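Local coordinates for protein acyl-coenzyme A oxidase 3 (Yarrowia lipolytica, PDB 5YS9) that oxidises fatty acyl-CoA thioesters to trans-2-enoyl-CoA with FAD, passing the electrons to oxygen to form hydrogen peroxide in peroxisomal beta-oxidation, at residues T42-G47 with N571-A576; Q373-Q378 with F566-N571; M309-F314 with M367-S372; V52-R57 with T100-L105. All blocks are in the same frame, centred on the assembly; numbering follows the deposited sequence.

Contact 1. Residues T42-G47 with N571-A576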
loop_
_atom_site.group_PDB
_atom_site.type_symbol
_atom_site.label_atom_id
_atom_site.label_comp_id
_atom_site.label_asym_id
_atom_site.label_seq_id
_atom_site.Cartn_x
_atom_site.Cartn_y
_atom_site.Cartn_z
ATOM N N THR A 42 -29.281 -4.693 3.407
ATOM C CA THR A 42 -28.686 -4.436 4.692
ATOM C C THR A 42 -28.960 -5.578 5.673
ATOM O O THR A 42 -28.052 -5.954 6.440
ATOM C CB THR A 42 -29.175 -3.102 5.284
ATOM O OG1 THR A 42 -29.107 -2.089 4.276
ATOM C CG2 THR A 42 -28.330 -2.700 6.423
ATOM N N GLU A 43 -30.177 -6.137 5.643
ATOM C CA GLU A 43 -30.505 -7.371 6.443
ATOM C C GLU A 43 -29.672 -8.607 6.069
ATOM O O GLU A 43 -29.208 -9.348 6.950
ATOM C CB GLU A 43 -32.003 -7.720 6.383
ATOM C CG GLU A 43 -32.842 -6.975 7.420
ATOM C CD GLU A 43 -34.325 -7.036 7.138
ATOM O OE1 GLU A 43 -35.020 -6.043 7.478
ATOM O OE2 GLU A 43 -34.769 -8.063 6.562
ATOM N N PHE A 44 -29.451 -8.821 4.778
ATOM C CA PHE A 44 -28.544 -9.878 4.390
ATOM C C PHE A 44 -27.105 -9.672 4.925
ATOM O O PHE A 44 -26.505 -10.601 5.408
ATOM C CB PHE A 44 -28.530 -10.055 2.874
ATOM C CG PHE A 44 -27.549 -11.097 2.409
ATOM C CD1 PHE A 44 -27.782 -12.431 2.663
ATOM C CD2 PHE A 44 -26.354 -10.732 1.796
ATOM C CE1 PHE A 44 -26.871 -13.385 2.262
ATOM C CE2 PHE A 44 -25.446 -11.684 1.389
ATOM C CZ PHE A 44 -25.707 -13.017 1.625
ATOM N N LEU A 45 -26.553 -8.463 4.817
ATOM C CA LEU A 45 -25.175 -8.214 5.278
ATOM C C LEU A 45 -24.999 -8.435 6.756
ATOM O O LEU A 45 -23.971 -8.952 7.180
ATOM C CB LEU A 45 -24.710 -6.811 4.913
ATOM C CG LEU A 45 -24.429 -6.633 3.436
ATOM C CD1 LEU A 45 -24.378 -5.164 3.055
ATOM C CD2 LEU A 45 -23.137 -7.331 3.065
ATOM N N HIS A 46 -25.993 -8.048 7.541
ATOM C CA HIS A 46 -25.869 -8.104 8.993
ATOM C C HIS A 46 -26.727 -9.201 9.644
ATOM O O HIS A 46 -26.899 -9.182 10.857
ATOM C CB HIS A 46 -26.225 -6.743 9.547
ATOM C CG HIS A 46 -25.257 -5.692 9.154
ATOM N ND1 HIS A 46 -23.959 -5.678 9.626
ATOM C CD2 HIS A 46 -25.376 -4.629 8.319
ATOM C CE1 HIS A 46 -23.339 -4.620 9.142
ATOM N NE2 HIS A 46 -24.167 -3.985 8.328
ATOM N N GLY A 47 -27.267 -10.134 8.847
ATOM C CA GLY A 47 -27.990 -11.301 9.369
ATOM C C GLY A 47 -29.303 -11.017 10.063
ATOM O O GLY A 47 -29.555 -11.509 11.131
ATOM N N ASN A 571 -27.893 -18.784 -0.393
ATOM C CA ASN A 571 -28.841 -19.880 -0.373
ATOM C C ASN A 571 -29.521 -19.924 0.988
ATOM O O ASN A 571 -30.722 -19.978 1.052
ATOM C CB ASN A 571 -28.155 -21.215 -0.664
ATOM C CG ASN A 571 -29.152 -22.379 -0.752
ATOM O OD1 ASN A 571 -29.103 -23.345 0.043
ATOM N ND2 ASN A 571 -30.076 -22.293 -1.720
ATOM N N ALA A 572 -28.765 -19.823 2.074
ATOM C CA ALA A 572 -29.345 -19.971 3.414
ATOM C C ALA A 572 -30.201 -18.809 3.898
ATOM O O ALA A 572 -31.170 -19.053 4.586
ATOM C CB ALA A 572 -28.250 -20.232 4.443
ATOM N N SER A 573 -29.848 -17.561 3.592
ATOM C CA SER A 573 -30.450 -16.398 4.290
ATOM C C SER A 573 -30.965 -15.220 3.451
ATOM O O SER A 573 -31.544 -14.300 3.998
ATOM C CB SER A 573 -29.443 -15.843 5.298
ATOM O OG SER A 573 -28.356 -15.262 4.606
ATOM N N ALA A 574 -30.771 -15.245 2.144
ATOM C CA ALA A 574 -31.172 -14.132 1.289
ATOM C C ALA A 574 -32.662 -14.167 0.873
ATOM O O ALA A 574 -33.139 -15.115 0.201
ATOM C CB ALA A 574 -30.284 -14.116 0.051
ATOM N N LYS A 575 -33.386 -13.107 1.231
ATOM C CA LYS A 575 -34.755 -12.903 0.748
ATOM C C LYS A 575 -34.805 -12.849 -0.781
ATOM O O LYS A 575 -33.826 -12.481 -1.436
ATOM C CB LYS A 575 -35.343 -11.621 1.323
ATOM C CG LYS A 575 -35.720 -11.729 2.768
ATOM C CD LYS A 575 -36.196 -10.389 3.250
ATOM C CE LYS A 575 -36.692 -10.530 4.674
ATOM N NZ LYS A 575 -37.241 -9.248 5.203
ATOM N N ALA A 576 -35.966 -13.187 -1.327
ATOM C CA ALA A 576 -36.117 -13.403 -2.754
ATOM C C ALA A 576 -35.814 -12.150 -3.558
ATOM O O ALA A 576 -35.264 -12.291 -4.653
ATOM C CB ALA A 576 -37.530 -13.926 -3.092
#
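Phe44 and Glu43, neighbours on helix 38-46, meet the chain as it runs off the end of helix 547-573. The phenylalanine CB leads to a ring whose CG lies anti to the backbone N (chi1 177°), which carries the CD1-CE1 side of the ring across to the other segment. Beyond CG, the CD1 carbon comes 4.0 Å from Ala574 CB in an ordinary apolar touch. One atom further on, CE1 lies 3.4 Å from Ser573 OG, which sits at the ring edge, near its plane, while that hydroxyl makes its hydrogen bond to Arg569 O of its own helix. At the tip, CZ packs against Met367 of helix 349-385 and Ile570 of helix 547-573, an apolar setting that suits an aromatic residue.

Beside this, Lys575 stretches out fully extended and comes in at a slant to the glutamate; its NZ reaches Glu43 OE2 at 3.1 Å, using the syn lone pair of that oxygen. The other carboxylate oxygen, OE1, has Lys39 as a long, weak ionic partner. The chemistry thus divides the contact: a buried ring fills the inner part, and a salt bridge from an exposed lysine joins the N-terminal and C-terminal helical regions of this oxidase.

Contact 2. Residues Q373-Q378 with F566-N571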
loop_
_atom_site.group_PDB
_atom_site.type_symbol
_atom_site.label_atom_id
_atom_site.label_comp_id
_atom_site.label_asym_id
_atom_site.label_seq_id
_atom_site.Cartn_x
_atom_site.Cartn_y
_atom_site.Cartn_z
ATOM N N GLN A 373 -18.568 -17.848 12.146
ATOM C CA GLN A 373 -19.180 -17.698 13.474
ATOM C C GLN A 373 -20.341 -18.695 13.649
ATOM O O GLN A 373 -20.515 -19.256 14.729
ATOM C CB GLN A 373 -19.636 -16.249 13.728
ATOM C CG GLN A 373 -20.250 -15.960 15.105
ATOM C CD GLN A 373 -19.312 -16.195 16.313
ATOM O OE1 GLN A 373 -18.099 -15.909 16.281
ATOM N NE2 GLN A 373 -19.892 -16.698 17.404
ATOM N N ILE A 374 -21.107 -18.901 12.585
ATOM C CA ILE A 374 -22.220 -19.841 12.570
ATOM C C ILE A 374 -21.701 -21.286 12.623
ATOM O O ILE A 374 -22.142 -22.035 13.470
ATOM C CB ILE A 374 -23.136 -19.640 11.336
ATOM C CG1 ILE A 374 -23.800 -18.241 11.342
ATOM C CG2 ILE A 374 -24.209 -20.726 11.272
ATOM C CD1 ILE A 374 -24.169 -17.744 9.951
ATOM N N GLN A 375 -20.739 -21.665 11.777
ATOM C CA GLN A 375 -20.184 -23.029 11.866
ATOM C C GLN A 375 -19.589 -23.286 13.258
ATOM O O GLN A 375 -19.881 -24.316 13.875
ATOM C CB GLN A 375 -19.195 -23.354 10.749
ATOM C CG GLN A 375 -19.881 -23.981 9.548
ATOM C CD GLN A 375 -19.018 -23.975 8.298
ATOM O OE1 GLN A 375 -17.800 -24.181 8.363
ATOM N NE2 GLN A 375 -19.639 -23.727 7.153
ATOM N N TYR A 376 -18.823 -22.329 13.776
ATOM C CA TYR A 376 -18.364 -22.423 15.148
ATOM C C TYR A 376 -19.512 -22.605 16.174
ATOM O O TYR A 376 -19.385 -23.427 17.063
ATOM C CB TYR A 376 -17.475 -21.234 15.517
ATOM C CG TYR A 376 -17.102 -21.215 16.984
ATOM C CD1 TYR A 376 -16.041 -21.981 17.470
ATOM C CD2 TYR A 376 -17.846 -20.468 17.899
ATOM C CE1 TYR A 376 -15.721 -21.975 18.825
ATOM C CE2 TYR A 376 -17.542 -20.457 19.252
ATOM C CZ TYR A 376 -16.480 -21.204 19.714
ATOM O OH TYR A 376 -16.188 -21.191 21.062
ATOM N N ASP A 377 -20.614 -21.859 16.065
ATOM C CA ASP A 377 -21.723 -21.981 17.045
ATOM C C ASP A 377 -22.422 -23.353 16.994
ATOM O O ASP A 377 -22.653 -23.952 18.038
ATOM C CB ASP A 377 -22.746 -20.827 16.937
ATOM C CG ASP A 377 -22.150 -19.470 17.349
ATOM O OD1 ASP A 377 -21.089 -19.417 17.998
ATOM O OD2 ASP A 377 -22.722 -18.437 17.004
ATOM N N GLN A 378 -22.703 -23.863 15.797
ATOM C CA GLN A 378 -23.377 -25.173 15.657
ATOM C C GLN A 378 -22.448 -26.313 16.147
ATOM O O GLN A 378 -22.922 -27.322 16.672
ATOM C CB GLN A 378 -23.941 -25.466 14.225
ATOM C CG GLN A 378 -23.325 -24.697 13.082
ATOM C CD GLN A 378 -24.080 -24.746 11.767
ATOM O OE1 GLN A 378 -25.256 -24.362 11.711
ATOM N NE2 GLN A 378 -23.373 -25.112 10.672
ATOM N N PHE A 566 -19.801 -17.253 0.388
ATOM C CA PHE A 566 -20.717 -16.326 -0.281
ATOM C C PHE A 566 -22.004 -17.043 -0.759
ATOM O O PHE A 566 -23.111 -16.674 -0.377
ATOM C CB PHE A 566 -20.001 -15.617 -1.451
ATOM C CG PHE A 566 -20.516 -14.220 -1.775
ATOM C CD1 PHE A 566 -21.755 -13.739 -1.329
ATOM C CD2 PHE A 566 -19.758 -13.395 -2.595
ATOM C CE1 PHE A 566 -22.203 -12.461 -1.686
ATOM C CE2 PHE A 566 -20.205 -12.115 -2.953
ATOM C CZ PHE A 566 -21.424 -11.659 -2.508
ATOM N N TYR A 567 -21.842 -18.098 -1.554
ATOM C CA TYR A 567 -22.995 -18.868 -2.091
ATOM C C TYR A 567 -23.872 -19.524 -1.011
ATOM O O TYR A 567 -25.105 -19.386 -1.038
ATOM C CB TYR A 567 -22.498 -19.893 -3.110
ATOM C CG TYR A 567 -22.016 -19.272 -4.417
ATOM C CD1 TYR A 567 -22.821 -18.390 -5.135
ATOM C CD2 TYR A 567 -20.751 -19.579 -4.958
ATOM C CE1 TYR A 567 -22.396 -17.836 -6.344
ATOM C CE2 TYR A 567 -20.318 -19.029 -6.178
ATOM C CZ TYR A 567 -21.147 -18.155 -6.854
ATOM O OH TYR A 567 -20.766 -17.622 -8.058
ATOM N N GLU A 568 -23.219 -20.158 -0.029
ATOM C CA GLU A 568 -23.916 -20.820 1.094
ATOM C C GLU A 568 -24.789 -19.867 1.870
ATOM O O GLU A 568 -25.880 -20.234 2.293
ATOM C CB GLU A 568 -22.938 -21.536 2.070
ATOM C CG GLU A 568 -22.950 -23.075 2.010
ATOM C CD GLU A 568 -21.559 -23.740 1.907
ATOM O OE1 GLU A 568 -21.282 -24.331 0.827
ATOM O OE2 GLU A 568 -20.752 -23.695 2.885
ATOM N N ARG A 569 -24.309 -18.649 2.083
ATOM C CA ARG A 569 -25.041 -17.658 2.893
ATOM C C ARG A 569 -26.198 -17.065 2.093
ATOM O O ARG A 569 -27.223 -16.726 2.669
ATOM C CB ARG A 569 -24.117 -16.522 3.411
ATOM C CG ARG A 569 -23.029 -16.908 4.432
ATOM C CD ARG A 569 -23.520 -17.386 5.806
ATOM N NE ARG A 569 -24.648 -16.614 6.332
ATOM C CZ ARG A 569 -25.788 -17.118 6.821
ATOM N NH1 ARG A 569 -26.005 -18.429 6.921
ATOM N NH2 ARG A 569 -26.726 -16.281 7.240
ATOM N N ILE A 570 -26.027 -16.944 0.776
ATOM C CA ILE A 570 -27.106 -16.500 -0.131
ATOM C C ILE A 570 -28.242 -17.525 -0.126
ATOM O O ILE A 570 -29.395 -17.165 0.100
ATOM C CB ILE A 570 -26.597 -16.262 -1.582
ATOM C CG1 ILE A 570 -25.640 -15.054 -1.627
ATOM C CG2 ILE A 570 -27.769 -16.021 -2.526
ATOM C CD1 ILE A 570 -24.759 -14.939 -2.870
ATOM N N ASN A 571 -27.893 -18.784 -0.393
ATOM C CA ASN A 571 -28.841 -19.880 -0.373
ATOM C C ASN A 571 -29.521 -19.924 0.988
ATOM O O ASN A 571 -30.722 -19.978 1.052
ATOM C CB ASN A 571 -28.155 -21.215 -0.664
ATOM C CG ASN A 571 -29.152 -22.379 -0.752
ATOM O OD1 ASN A 571 -29.103 -23.345 0.043
ATOM N ND2 ASN A 571 -30.076 -22.293 -1.720
#
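Ile374 of helix 349-385 sets its terminal methyl on the flat face of the Arg569 guanidinium, and this is the chief meeting of the two segments. CD1 lies 3.6 Å from CZ of Arg569 and hovers 3.5 Å above the plane, over its centre, with NE, NH1 and NH2 of the arginine all beneath it, 3.6 to 4.0 Å from that CD1. The isoleucine and the arginine reach for each other head-on from their two helices. A methyl suits such a face, because the delocalised guanidinium offers its N-H groups in its own plane and is poorly hydrated above and below.

Next to this pair, Gln375 and Glu568 come together only loosely, Gln375 NE2 standing 4.4 Å from Glu568 OE2.

The torsions of Arg569 itself explain the fit. Folding at chi2 and chi3 (-66° and -41°) curls the chain back over its own CA, so that the guanidinium stands out from the helix and presents a face to Ile374. Further out, the arginine side chain also packs on Met367 and Gln371 of helix 349-385. On the far side of helix 547-573, Tyr567 and Ile570 are buried against Ala586 of helix 579-596, and the Tyr567 hydroxyl is hydrogen-bonded to Asn587. Gln375 meanwhile rests on Leu404 of helix 391-428.

With the CA atoms of Ile374 and Arg569 10.3 Å apart, the backbones are well separated and long side chains bridge the distance. The chemistry is therefore that of a surface contact between two helices, in which an arginine contributes the weakly hydrated face of its guanidinium to van der Waals packing while its N-H groups point outward in the plane.

Contact 3. Residues M309-F314 with M367-S372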
loop_
_atom_site.group_PDB
_atom_site.type_symbol
_atom_site.label_atom_id
_atom_site.label_comp_id
_atom_site.label_asym_id
_atom_site.label_seq_id
_atom_site.Cartn_x
_atom_site.Cartn_y
_atom_site.Cartn_z
ATOM N N MET A 309 -11.486 -10.055 13.112
ATOM C CA MET A 309 -10.609 -9.391 12.154
ATOM C C MET A 309 -11.079 -9.518 10.703
ATOM O O MET A 309 -10.824 -8.628 9.823
ATOM C CB MET A 309 -9.214 -9.945 12.291
ATOM C CG MET A 309 -8.694 -9.809 13.697
ATOM S SD MET A 309 -6.917 -9.910 13.717
ATOM C CE MET A 309 -6.540 -8.275 13.160
ATOM N N ILE A 310 -11.751 -10.633 10.459
ATOM C CA ILE A 310 -12.330 -10.894 9.158
ATOM C C ILE A 310 -13.470 -9.917 8.962
ATOM O O ILE A 310 -13.538 -9.320 7.913
ATOM C CB ILE A 310 -12.824 -12.347 9.013
ATOM C CG1 ILE A 310 -11.637 -13.296 9.076
ATOM C CG2 ILE A 310 -13.520 -12.547 7.674
ATOM C CD1 ILE A 310 -12.026 -14.666 9.584
ATOM N N ALA A 311 -14.334 -9.790 9.977
ATOM C CA ALA A 311 -15.355 -8.748 10.034
ATOM C C ALA A 311 -14.801 -7.296 9.957
ATOM O O ALA A 311 -15.333 -6.502 9.210
ATOM C CB ALA A 311 -16.234 -8.929 11.266
ATOM N N ASP A 312 -13.750 -6.963 10.705
ATOM C CA ASP A 312 -13.082 -5.650 10.599
ATOM C C ASP A 312 -12.706 -5.351 9.149
ATOM O O ASP A 312 -12.773 -4.203 8.732
ATOM C CB ASP A 312 -11.777 -5.566 11.446
ATOM C CG ASP A 312 -12.022 -5.516 12.955
ATOM O OD1 ASP A 312 -13.172 -5.275 13.353
ATOM O OD2 ASP A 312 -11.063 -5.734 13.767
ATOM N N SER A 313 -12.257 -6.366 8.405
ATOM C CA SER A 313 -11.862 -6.158 7.023
ATOM C C SER A 313 -13.082 -5.683 6.216
ATOM O O SER A 313 -12.982 -4.793 5.311
ATOM C CB SER A 313 -11.215 -7.403 6.410
ATOM O OG SER A 313 -9.995 -7.733 7.070
ATOM N N PHE A 314 -14.231 -6.250 6.562
ATOM C CA PHE A 314 -15.467 -5.803 5.973
ATOM C C PHE A 314 -15.801 -4.372 6.354
ATOM O O PHE A 314 -16.030 -3.509 5.488
ATOM C CB PHE A 314 -16.633 -6.723 6.367
ATOM C CG PHE A 314 -17.969 -6.098 6.138
ATOM C CD1 PHE A 314 -18.449 -5.955 4.857
ATOM C CD2 PHE A 314 -18.706 -5.578 7.206
ATOM C CE1 PHE A 314 -19.679 -5.366 4.620
ATOM C CE2 PHE A 314 -19.941 -4.967 6.982
ATOM C CZ PHE A 314 -20.429 -4.873 5.682
ATOM N N MET A 367 -19.609 -12.425 4.539
ATOM C CA MET A 367 -20.192 -13.768 4.528
ATOM C C MET A 367 -19.239 -14.818 5.111
ATOM O O MET A 367 -19.686 -15.737 5.792
ATOM C CB MET A 367 -20.632 -14.166 3.106
ATOM C CG MET A 367 -21.747 -13.304 2.511
ATOM S SD MET A 367 -23.067 -13.122 3.714
ATOM C CE MET A 367 -22.858 -11.474 4.403
ATOM N N ALA A 368 -17.943 -14.665 4.892
ATOM C CA ALA A 368 -16.979 -15.588 5.494
ATOM C C ALA A 368 -16.828 -15.411 7.029
ATOM O O ALA A 368 -16.658 -16.358 7.772
ATOM C CB ALA A 368 -15.651 -15.478 4.803
ATOM N N ALA A 369 -16.909 -14.199 7.512
ATOM C CA ALA A 369 -17.031 -13.960 8.938
ATOM C C ALA A 369 -18.281 -14.575 9.560
ATOM O O ALA A 369 -18.226 -15.062 10.677
ATOM C CB ALA A 369 -17.015 -12.456 9.224
ATOM N N ASP A 370 -19.405 -14.459 8.872
ATOM C CA ASP A 370 -20.701 -14.941 9.352
ATOM C C ASP A 370 -20.718 -16.449 9.294
ATOM O O ASP A 370 -21.064 -17.073 10.276
ATOM C CB ASP A 370 -21.866 -14.359 8.529
ATOM C CG ASP A 370 -22.155 -12.857 8.833
ATOM O OD1 ASP A 370 -21.481 -12.222 9.681
ATOM O OD2 ASP A 370 -23.081 -12.288 8.217
ATOM N N GLN A 371 -20.318 -17.039 8.159
ATOM C CA GLN A 371 -20.249 -18.485 8.010
ATOM C C GLN A 371 -19.346 -19.122 9.059
ATOM O O GLN A 371 -19.639 -20.222 9.575
ATOM C CB GLN A 371 -19.787 -18.845 6.615
ATOM C CG GLN A 371 -19.693 -20.354 6.275
ATOM C CD GLN A 371 -21.025 -21.017 5.890
ATOM O OE1 GLN A 371 -21.081 -21.724 4.880
ATOM N NE2 GLN A 371 -22.095 -20.797 6.677
ATOM N N SER A 372 -18.252 -18.449 9.395
ATOM C CA SER A 372 -17.325 -18.973 10.400
ATOM C C SER A 372 -17.891 -18.945 11.804
ATOM O O SER A 372 -17.671 -19.889 12.583
ATOM C CB SER A 372 -16.016 -18.215 10.388
ATOM O OG SER A 372 -15.293 -18.546 9.243
#
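Ile310, Ala311 and Ala369 make a contact of apolar side chains between helix 300-330 and helix 349-385. The branch methyl CG2 of Ile310 does most of the work: CG1 lies beside the backbone N (chi1 -65°), which puts CG2 anti to that nitrogen and directs it at the neighbouring helix, 3.8 Å from Ala369 CB and equally close to Ala369 N, so that it rests on backbone as well as side chain. Ala369 CB in turn lies 4.1 Å from Ala311 CB and also packs on the backbone N of Ala311. Alanine suits both places, since its single methyl allows the CA atoms of Ala311 and Ala369 to come within 5.6 Å.

The segments run nearly antiparallel, at 154° between their directions, and their axes approach to 8.6 Å. Both belong to the C-alpha1 region of the acyl-CoA oxidase family, part of the helical bundle that follows the beta domain in the acyl-CoA dehydrogenase fold. Helix 391-428 covers the same isoleucine through Leu411 and Thr415, while Met367 faces helix 547-573.

Polar groups find partners other than the facing helix. Ser372 donates its hydroxyl proton to Ala368 O, one turn back, at 3.0 Å, with a C=O...donor angle of 160°, and that oxygen also accepts from Ser372 N. Asp312 is paired with Arg119 through a salt bridge and with Gln109 through a hydrogen bond, both on other helices.

Contact 4. Residues V52-R57 with T100-L105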
loop_
_atom_site.group_PDB
_atom_site.type_symbol
_atom_site.label_atom_id
_atom_site.label_comp_id
_atom_site.label_asym_id
_atom_site.label_seq_id
_atom_site.Cartn_x
_atom_site.Cartn_y
_atom_site.Cartn_z
ATOM N N VAL A 52 -29.738 -5.416 12.531
ATOM C CA VAL A 52 -29.671 -4.170 11.796
ATOM C C VAL A 52 -30.056 -3.064 12.706
ATOM O O VAL A 52 -29.355 -2.070 12.754
ATOM C CB VAL A 52 -30.487 -4.156 10.481
ATOM C CG1 VAL A 52 -30.658 -2.743 9.895
ATOM C CG2 VAL A 52 -29.801 -5.020 9.435
ATOM N N THR A 53 -31.123 -3.241 13.476
ATOM C CA THR A 53 -31.550 -2.187 14.405
ATOM C C THR A 53 -30.460 -1.942 15.447
ATOM O O THR A 53 -30.214 -0.794 15.834
ATOM C CB THR A 53 -32.836 -2.528 15.170
ATOM O OG1 THR A 53 -32.604 -3.740 15.882
ATOM C CG2 THR A 53 -34.047 -2.652 14.219
ATOM N N MET A 54 -29.807 -3.006 15.893
ATOM C CA MET A 54 -28.753 -2.853 16.886
ATOM C C MET A 54 -27.581 -1.998 16.334
ATOM O O MET A 54 -27.119 -1.045 16.970
ATOM C CB MET A 54 -28.222 -4.209 17.348
ATOM C CG MET A 54 -27.275 -4.057 18.515
ATOM S SD MET A 54 -26.306 -5.539 18.830
ATOM C CE MET A 54 -27.119 -6.210 20.264
ATOM N N ILE A 55 -27.113 -2.361 15.153
ATOM C CA ILE A 55 -26.071 -1.640 14.480
ATOM C C ILE A 55 -26.485 -0.196 14.235
ATOM O O ILE A 55 -25.675 0.702 14.334
ATOM C CB ILE A 55 -25.746 -2.362 13.167
ATOM C CG1 ILE A 55 -24.907 -3.588 13.503
ATOM C CG2 ILE A 55 -25.032 -1.471 12.140
ATOM C CD1 ILE A 55 -24.729 -4.511 12.333
ATOM N N GLU A 56 -27.730 0.023 13.881
ATOM C CA GLU A 56 -28.187 1.369 13.663
ATOM C C GLU A 56 -28.126 2.160 14.948
ATOM O O GLU A 56 -27.761 3.311 14.954
ATOM C CB GLU A 56 -29.590 1.354 13.093
ATOM C CG GLU A 56 -29.599 1.299 11.586
ATOM C CD GLU A 56 -30.928 0.876 11.018
ATOM O OE1 GLU A 56 -31.896 0.754 11.785
ATOM O OE2 GLU A 56 -30.993 0.667 9.798
ATOM N N ARG A 57 -28.500 1.516 16.039
ATOM C CA ARG A 57 -28.477 2.133 17.338
ATOM C C ARG A 57 -27.073 2.511 17.747
ATOM O O ARG A 57 -26.832 3.614 18.193
ATOM C CB ARG A 57 -28.994 1.116 18.342
ATOM C CG ARG A 57 -30.071 1.612 19.274
ATOM C CD ARG A 57 -29.846 1.121 20.695
ATOM N NE ARG A 57 -29.437 -0.278 20.760
ATOM C CZ ARG A 57 -28.456 -0.739 21.525
ATOM N NH1 ARG A 57 -27.770 0.078 22.303
ATOM N NH2 ARG A 57 -28.165 -2.025 21.506
ATOM N N THR A 100 -24.096 -5.319 26.479
ATOM C CA THR A 100 -23.792 -6.753 26.467
ATOM C C THR A 100 -22.459 -6.977 25.731
ATOM O O THR A 100 -22.000 -6.093 25.051
ATOM C CB THR A 100 -24.900 -7.533 25.762
ATOM O OG1 THR A 100 -24.861 -7.247 24.362
ATOM C CG2 THR A 100 -26.313 -7.161 26.338
ATOM N N GLU A 101 -21.833 -8.140 25.887
ATOM C CA GLU A 101 -20.601 -8.484 25.164
ATOM C C GLU A 101 -20.754 -8.240 23.639
ATOM O O GLU A 101 -19.876 -7.704 22.997
ATOM C CB GLU A 101 -20.212 -9.966 25.462
ATOM C CG GLU A 101 -18.953 -10.529 24.752
ATOM C CD GLU A 101 -18.760 -12.061 24.912
ATOM O OE1 GLU A 101 -18.903 -12.590 26.039
ATOM O OE2 GLU A 101 -18.446 -12.750 23.902
ATOM N N LYS A 102 -21.871 -8.653 23.075
ATOM C CA LYS A 102 -22.109 -8.515 21.642
ATOM C C LYS A 102 -22.159 -7.015 21.260
ATOM O O LYS A 102 -21.627 -6.587 20.229
ATOM C CB LYS A 102 -23.426 -9.221 21.238
ATOM C CG LYS A 102 -23.662 -9.335 19.739
ATOM C CD LYS A 102 -25.063 -9.832 19.406
ATOM C CE LYS A 102 -25.116 -10.485 18.012
ATOM N NZ LYS A 102 -26.441 -10.313 17.331
ATOM N N GLU A 103 -22.810 -6.231 22.099
ATOM C CA GLU A 103 -22.939 -4.828 21.824
ATOM C C GLU A 103 -21.587 -4.144 21.878
ATOM O O GLU A 103 -21.266 -3.333 21.015
ATOM C CB GLU A 103 -23.886 -4.188 22.821
ATOM C CG GLU A 103 -25.331 -4.545 22.573
ATOM C CD GLU A 103 -26.231 -4.007 23.641
ATOM O OE1 GLU A 103 -25.880 -4.049 24.832
ATOM O OE2 GLU A 103 -27.303 -3.546 23.271
ATOM N N ALA A 104 -20.824 -4.490 22.910
ATOM C CA ALA A 104 -19.529 -3.904 23.191
ATOM C C ALA A 104 -18.525 -4.248 22.078
ATOM O O ALA A 104 -17.854 -3.368 21.552
ATOM C CB ALA A 104 -19.032 -4.360 24.553
ATOM N N LEU A 105 -18.459 -5.498 21.671
ATOM C CA LEU A 105 -17.588 -5.869 20.545
ATOM C C LEU A 105 -17.912 -5.062 19.261
ATOM O O LEU A 105 -17.011 -4.561 18.586
ATOM C CB LEU A 105 -17.680 -7.371 20.257
ATOM C CG LEU A 105 -16.787 -7.883 19.108
ATOM C CD1 LEU A 105 -15.310 -7.658 19.446
ATOM C CD2 LEU A 105 -17.044 -9.348 18.790
#
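Met54 and Arg57, one turn apart on helix 49-63, both meet Glu103 of helix 101-111. The apolar part belongs to the methionine: with CG anti to the backbone N (chi1 -172°), its chain reaches across at about a right angle to the glutamate, and CE comes 3.4 Å from Glu103 CG. An unbranched, flexible thioether suits this span, as it can lay a methyl on the aliphatic stem of a charged residue.

The ionic part is a salt bridge in which Arg57 NH2 donates to Glu103 OE2. The oxygen lies at the guanidinium edge, but planes 61° apart argue against a flat two-pronged pairing; one bent bond is made. It is modelled doubtfully short, and Arg57 also meets a crystal neighbour, so its pose may partly reflect the lattice.

Capping bonds steady the glutamate. Thr100 N donates to Glu103 OE1 at 2.7 Å through the anti lone pair, while Glu103 N donates to Thr100 OG1 at 3.2 Å; this reciprocal pair is a capping box at the start of helix 101-111.

The segments cross at 52°, their axes 11.0 Å apart, at the surface of the N-terminal helical region, where Val52 and Ile55 turn to helix 38-46.

The four contacts form a connected run through the all-helical part of the subunit. Contacts 1 and 2 have centres 11 Å apart and share helix 547-573; contacts 2 and 3, also 11 Å apart, share helix 349-385. Contact 4 lies 18 Å from contact 1, joined to it because helices 38-46 and 49-63 are consecutive and pack together, but it does not touch contacts 2 or 3. Along the chain, contacts 4, 3 and 2 close in series, all nested inside the long loop closed by contact 1. N-terminal, C-alpha1 and C-terminal helices, far apart in sequence, thus pack into one helical body, with contact 3 as its buried member.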